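Local coordinates for prolyl 4-hydroxylase alpha subunit Fe(2+) 2OG dioxygenase domain-containing protein (Burkholderia ambifaria, PDB 3W20) that probably hydroxylates N-substituted L-amino acids as a 2-oxoglutarate-dependent dioxygenase, and carries a zinc ion in its metal site here, at residues Leu137-Ala148 with Arg250-Phe261. Sequence-based numbering, arbitrary orientation.
Sequences LATRRVYEPFEA and RCTSTRRTMGLF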
loop_
_atom_site.group_PDB
_atom_site.type_symbol
_atom_site.label_atom_id
_atom_site.label_comp_id
_atom_site.label_asym_id
_atom_site.label_seq_id
_atom_site.Cartn_x
_atom_site.Cartn_y
_atom_site.Cartn_z
ATOM N N LEU A 137 11.175 6.225 -0.635
ATOM C CA LEU A 137 12.339 6.805 -1.377
ATOM C C LEU A 137 13.729 6.381 -0.902
ATOM O O LEU A 137 14.660 6.242 -1.721
ATOM C CB LEU A 137 12.293 8.366 -1.379
ATOM C CG LEU A 137 11.498 8.936 -2.530
ATOM C CD1 LEU A 137 11.117 10.428 -2.231
ATOM C CD2 LEU A 137 12.391 8.905 -3.820
ATOM N N ALA A 138 13.890 6.249 0.396
ATOM C CA ALA A 138 15.279 6.136 0.957
ATOM C C ALA A 138 15.122 5.847 2.438
ATOM O O ALA A 138 14.046 6.054 2.983
ATOM C CB ALA A 138 16.139 7.390 0.703
ATOM N N THR A 139 16.204 5.396 3.079
ATOM C CA THR A 139 16.223 5.065 4.459
ATOM C C THR A 139 17.542 5.532 5.115
ATOM O O THR A 139 18.642 5.577 4.499
ATOM C CB THR A 139 16.060 3.536 4.733
ATOM O OG1 THR A 139 17.090 2.879 4.062
ATOM C CG2 THR A 139 14.825 2.939 4.153
ATOM N N ARG A 140 17.425 5.974 6.377
ATOM C CA ARG A 140 18.609 6.108 7.194
ATOM C C ARG A 140 18.853 4.804 7.918
ATOM O O ARG A 140 17.894 4.152 8.409
ATOM C CB ARG A 140 18.359 7.229 8.240
ATOM C CG ARG A 140 18.358 8.595 7.667
ATOM C CD ARG A 140 18.321 9.693 8.774
ATOM N NE ARG A 140 17.208 9.462 9.668
ATOM C CZ ARG A 140 16.861 10.260 10.701
ATOM N NH1 ARG A 140 17.535 11.361 10.971
ATOM N NH2 ARG A 140 15.830 9.939 11.458
ATOM N N ARG A 141 20.100 4.374 8.025
ATOM C CA ARG A 141 20.395 2.985 8.407
ATOM C C ARG A 141 21.349 3.072 9.565
ATOM O O ARG A 141 22.403 3.772 9.494
ATOM C CB ARG A 141 21.039 2.213 7.210
ATOM C CG ARG A 141 20.062 1.919 6.032
ATOM C CD ARG A 141 20.809 1.701 4.707
ATOM N NE ARG A 141 19.939 1.684 3.517
ATOM C CZ ARG A 141 20.381 1.587 2.273
ATOM N NH1 ARG A 141 19.487 1.561 1.222
ATOM N NH2 ARG A 141 21.711 1.534 2.042
ATOM N N VAL A 142 20.996 2.399 10.655
ATOM C CA VAL A 142 21.875 2.258 11.832
ATOM C C VAL A 142 22.363 0.788 11.865
ATOM O O VAL A 142 21.565 -0.149 11.825
ATOM C CB VAL A 142 21.121 2.646 13.142
ATOM C CG1 VAL A 142 21.997 2.460 14.360
ATOM C CG2 VAL A 142 20.609 4.098 13.062
ATOM N N TYR A 143 23.672 0.585 11.898
ATOM C CA TYR A 143 24.243 -0.771 11.975
ATOM C C TYR A 143 24.841 -0.859 13.398
ATOM O O TYR A 143 25.840 -0.191 13.646
ATOM C CB TYR A 143 25.353 -0.938 10.927
ATOM C CG TYR A 143 24.815 -0.903 9.501
ATOM C CD1 TYR A 143 24.447 -2.078 8.855
ATOM C CD2 TYR A 143 24.624 0.313 8.823
ATOM C CE1 TYR A 143 23.922 -2.087 7.567
ATOM C CE2 TYR A 143 24.082 0.317 7.539
ATOM C CZ TYR A 143 23.754 -0.877 6.905
ATOM O OH TYR A 143 23.221 -0.908 5.640
ATOM N N GLU A 144 24.202 -1.605 14.320
ATOM C CA GLU A 144 24.778 -1.834 15.688
ATOM C C GLU A 144 25.675 -3.073 15.640
ATOM O O GLU A 144 25.385 -4.007 14.871
ATOM C CB GLU A 144 23.717 -2.010 16.790
ATOM C CG GLU A 144 22.791 -0.815 17.055
ATOM C CD GLU A 144 23.479 0.433 17.635
ATOM O OE1 GLU A 144 24.719 0.452 17.807
ATOM O OE2 GLU A 144 22.770 1.433 17.911
ATOM N N PRO A 145 26.776 -3.069 16.415
ATOM C CA PRO A 145 27.683 -4.205 16.563
ATOM C C PRO A 145 26.968 -5.562 16.621
ATOM O O PRO A 145 26.049 -5.735 17.403
ATOM C CB PRO A 145 28.356 -3.908 17.897
ATOM C CG PRO A 145 28.469 -2.418 17.894
ATOM C CD PRO A 145 27.293 -1.886 17.134
ATOM N N PHE A 146 27.410 -6.500 15.790
ATOM C CA PHE A 146 26.779 -7.809 15.648
ATOM C C PHE A 146 27.947 -8.753 15.463
ATOM O O PHE A 146 28.729 -8.582 14.521
ATOM C CB PHE A 146 25.806 -7.790 14.433
ATOM C CG PHE A 146 25.042 -9.077 14.203
ATOM C CD1 PHE A 146 24.470 -9.781 15.257
ATOM C CD2 PHE A 146 24.861 -9.562 12.897
ATOM C CE1 PHE A 146 23.768 -10.957 15.021
ATOM C CE2 PHE A 146 24.154 -10.730 12.644
ATOM C CZ PHE A 146 23.606 -11.432 13.714
ATOM N N GLU A 147 28.126 -9.706 16.380
ATOM C CA GLU A 147 29.249 -10.653 16.283
ATOM C C GLU A 147 28.855 -11.841 15.392
ATOM O O GLU A 147 28.354 -12.843 15.878
ATOM C CB GLU A 147 29.743 -11.117 17.677
ATOM C CG GLU A 147 31.243 -11.447 17.736
ATOM C CD GLU A 147 31.636 -12.240 18.985
ATOM O OE1 GLU A 147 31.567 -11.685 20.113
ATOM O OE2 GLU A 147 32.030 -13.428 18.847
ATOM N N ALA A 148 29.082 -11.700 14.080
ATOM C CA ALA A 148 28.767 -12.720 13.071
ATOM C C ALA A 148 29.826 -12.632 11.931
ATOM O O ALA A 148 30.634 -11.681 11.905
ATOM C CB ALA A 148 27.333 -12.505 12.524
ATOM N N ARG A 250 31.158 -7.306 9.703
ATOM C CA ARG A 250 30.986 -7.079 11.148
ATOM C C ARG A 250 31.438 -5.662 11.618
ATOM O O ARG A 250 32.590 -5.249 11.355
ATOM C CB ARG A 250 31.771 -8.163 11.907
ATOM C CG ARG A 250 32.508 -7.557 13.096
ATOM C CD ARG A 250 32.233 -8.190 14.438
ATOM N NE ARG A 250 33.280 -9.131 14.815
ATOM C CZ ARG A 250 33.333 -10.387 14.376
ATOM N NH1 ARG A 250 32.418 -10.830 13.515
ATOM N NH2 ARG A 250 34.304 -11.196 14.787
ATOM N N CYS A 251 30.588 -4.912 12.313
ATOM C CA CYS A 251 31.017 -3.612 12.883
ATOM C C CYS A 251 31.350 -3.801 14.374
ATOM O O CYS A 251 30.652 -4.564 15.031
ATOM C CB CYS A 251 29.931 -2.538 12.768
ATOM S SG CYS A 251 29.284 -2.526 11.052
ATOM N N THR A 252 32.330 -3.069 14.851
ATOM C CA THR A 252 32.694 -3.095 16.294
ATOM C C THR A 252 32.005 -1.980 17.048
ATOM O O THR A 252 31.841 -2.071 18.275
ATOM C CB THR A 252 34.201 -3.043 16.561
ATOM O OG1 THR A 252 34.797 -1.876 15.968
ATOM C CG2 THR A 252 34.887 -4.342 16.102
ATOM N N SER A 253 31.613 -0.913 16.343
ATOM C CA SER A 253 30.781 0.123 16.977
ATOM C C SER A 253 29.775 0.648 15.954
ATOM O O SER A 253 29.757 0.198 14.790
ATOM C CB SER A 253 31.633 1.248 17.534
ATOM O OG SER A 253 32.471 1.824 16.545
ATOM N N THR A 254 28.957 1.605 16.378
ATOM C CA THR A 254 27.895 2.117 15.511
ATOM C C THR A 254 28.398 2.686 14.155
ATOM O O THR A 254 29.308 3.546 14.098
ATOM C CB THR A 254 26.977 3.112 16.266
ATOM O OG1 THR A 254 26.528 2.492 17.496
ATOM C CG2 THR A 254 25.746 3.441 15.403
ATOM N N ARG A 255 27.727 2.219 13.086
ATOM C CA ARG A 255 27.965 2.714 11.713
ATOM C C ARG A 255 26.628 3.354 11.285
ATOM O O ARG A 255 25.573 2.761 11.502
ATOM C CB ARG A 255 28.360 1.542 10.798
ATOM C CG ARG A 255 28.727 1.889 9.344
ATOM C CD ARG A 255 29.013 0.586 8.612
ATOM N NE ARG A 255 29.213 0.750 7.161
ATOM C CZ ARG A 255 28.304 0.457 6.210
ATOM N NH1 ARG A 255 27.107 -0.064 6.499
ATOM N NH2 ARG A 255 28.643 0.633 4.926
ATOM N N ARG A 256 26.667 4.573 10.747
ATOM C CA ARG A 256 25.437 5.130 10.179
ATOM C C ARG A 256 25.618 5.443 8.696
ATOM O O ARG A 256 26.639 6.013 8.332
ATOM C CB ARG A 256 25.053 6.401 10.945
ATOM C CG ARG A 256 24.492 6.049 12.317
ATOM C CD ARG A 256 24.057 7.279 13.055
ATOM N NE ARG A 256 25.155 8.197 13.266
ATOM C CZ ARG A 256 25.004 9.496 13.186
ATOM N NH1 ARG A 256 23.797 9.982 12.903
ATOM N NH2 ARG A 256 26.028 10.291 13.374
ATOM N N THR A 257 24.620 5.062 7.885
ATOM C CA THR A 257 24.584 5.388 6.435
ATOM C C THR A 257 23.164 5.834 6.073
ATOM O O THR A 257 22.207 5.599 6.858
ATOM C CB THR A 257 24.969 4.176 5.525
ATOM O OG1 THR A 257 23.942 3.221 5.629
ATOM C CG2 THR A 257 26.297 3.532 6.010
HETATM N N MSE A 258 23.008 6.465 4.902
HETATM C CA MSE A 258 21.731 6.791 4.351
HETATM C C MSE A 258 21.764 6.174 2.983
HETATM O O MSE A 258 22.757 6.374 2.280
HETATM C CB MSE A 258 22.001 8.323 4.075
HETATM C CG MSE A 258 20.821 9.173 4.040
HETATM SE SE MSE A 258 21.743 10.927 4.297
HETATM C CE MSE A 258 21.979 10.749 6.117
ATOM N N GLY A 259 20.733 5.472 2.538
ATOM C CA GLY A 259 20.850 4.920 1.136
ATOM C C GLY A 259 19.541 4.786 0.345
ATOM O O GLY A 259 18.434 4.892 0.858
ATOM N N LEU A 260 19.687 4.512 -0.937
ATOM C CA LEU A 260 18.540 4.139 -1.743
ATOM C C LEU A 260 19.070 3.276 -2.901
ATOM O O LEU A 260 20.254 2.935 -2.928
ATOM C CB LEU A 260 17.870 5.392 -2.269
ATOM C CG LEU A 260 18.698 6.479 -2.934
ATOM C CD1 LEU A 260 19.179 6.171 -4.375
ATOM C CD2 LEU A 260 17.864 7.795 -2.930
ATOM N N PHE A 261 18.147 2.918 -3.799
ATOM C CA PHE A 261 18.514 2.233 -5.027
ATOM C C PHE A 261 17.952 3.020 -6.210
ATOM O O PHE A 261 16.952 3.782 -6.122
ATOM C CB PHE A 261 17.877 0.814 -5.004
ATOM C CG PHE A 261 18.483 -0.047 -3.955
ATOM C CD1 PHE A 261 19.630 -0.836 -4.247
ATOM C CD2 PHE A 261 17.899 -0.107 -2.667
ATOM C CE1 PHE A 261 20.232 -1.649 -3.273
ATOM C CE2 PHE A 261 18.490 -0.936 -1.682
ATOM C CZ PHE A 261 19.663 -1.652 -1.957
#
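Ala-138 packs its CB against CB of Leu-260, 4.0 Å away, just before strand 139-143 pairs antiparallel with strand 255-265. Thr-139 and Gly-259 form a hydrogen-bonded pair. OG1 of Thr-139 takes the N-H of Arg-141 NE at 3.1 Å, with the oxygen tilted out of the guanidinium plane, and is also hydrogen-bonded to Asp-273. Arg-141 pairs with Thr-257, its backbone N 2.7 Å from Thr-257 O. Its extended side chain runs past Thr-257 and lays one guanidinium face over Gly-259, whose CA sits 3.4 Å from that plane. With no side chain, Gly-259 makes room for it. Asp-273 holds NH1 in a salt bridge. On the other side of the sheet, CG1 of Val-142 touches CG2 of Thr-254.

Tyr-143 pairs with Arg-255 and turns its ring the same way as the arginine chain. CG of Arg-255 lies anti to its backbone N (chi1 -176°). The chain runs straight to NE, and chi4 (-103°) brings NH1 over one ring face, 3.2 Å from Tyr-143 CE2. This is a cation-pi contact, with the planes inclined by 65°. Thr-257 OG1 lies at the ring edge and has no hydrogen-bonding partner in this model. Beyond the strand, Thr-254 OG1 donates to the syn side of Glu-144 OE1 at 2.7 Å. Pro-145 sets its ring against the loop at Thr-252 and Ser-253.

Arg-141, Tyr-143, Arg-255 and Thr-257 share one face and belong to the 2-oxoglutarate site, empty in this chain, of this double-stranded beta-helix dioxygenase, with the zinc ion near Phe-261.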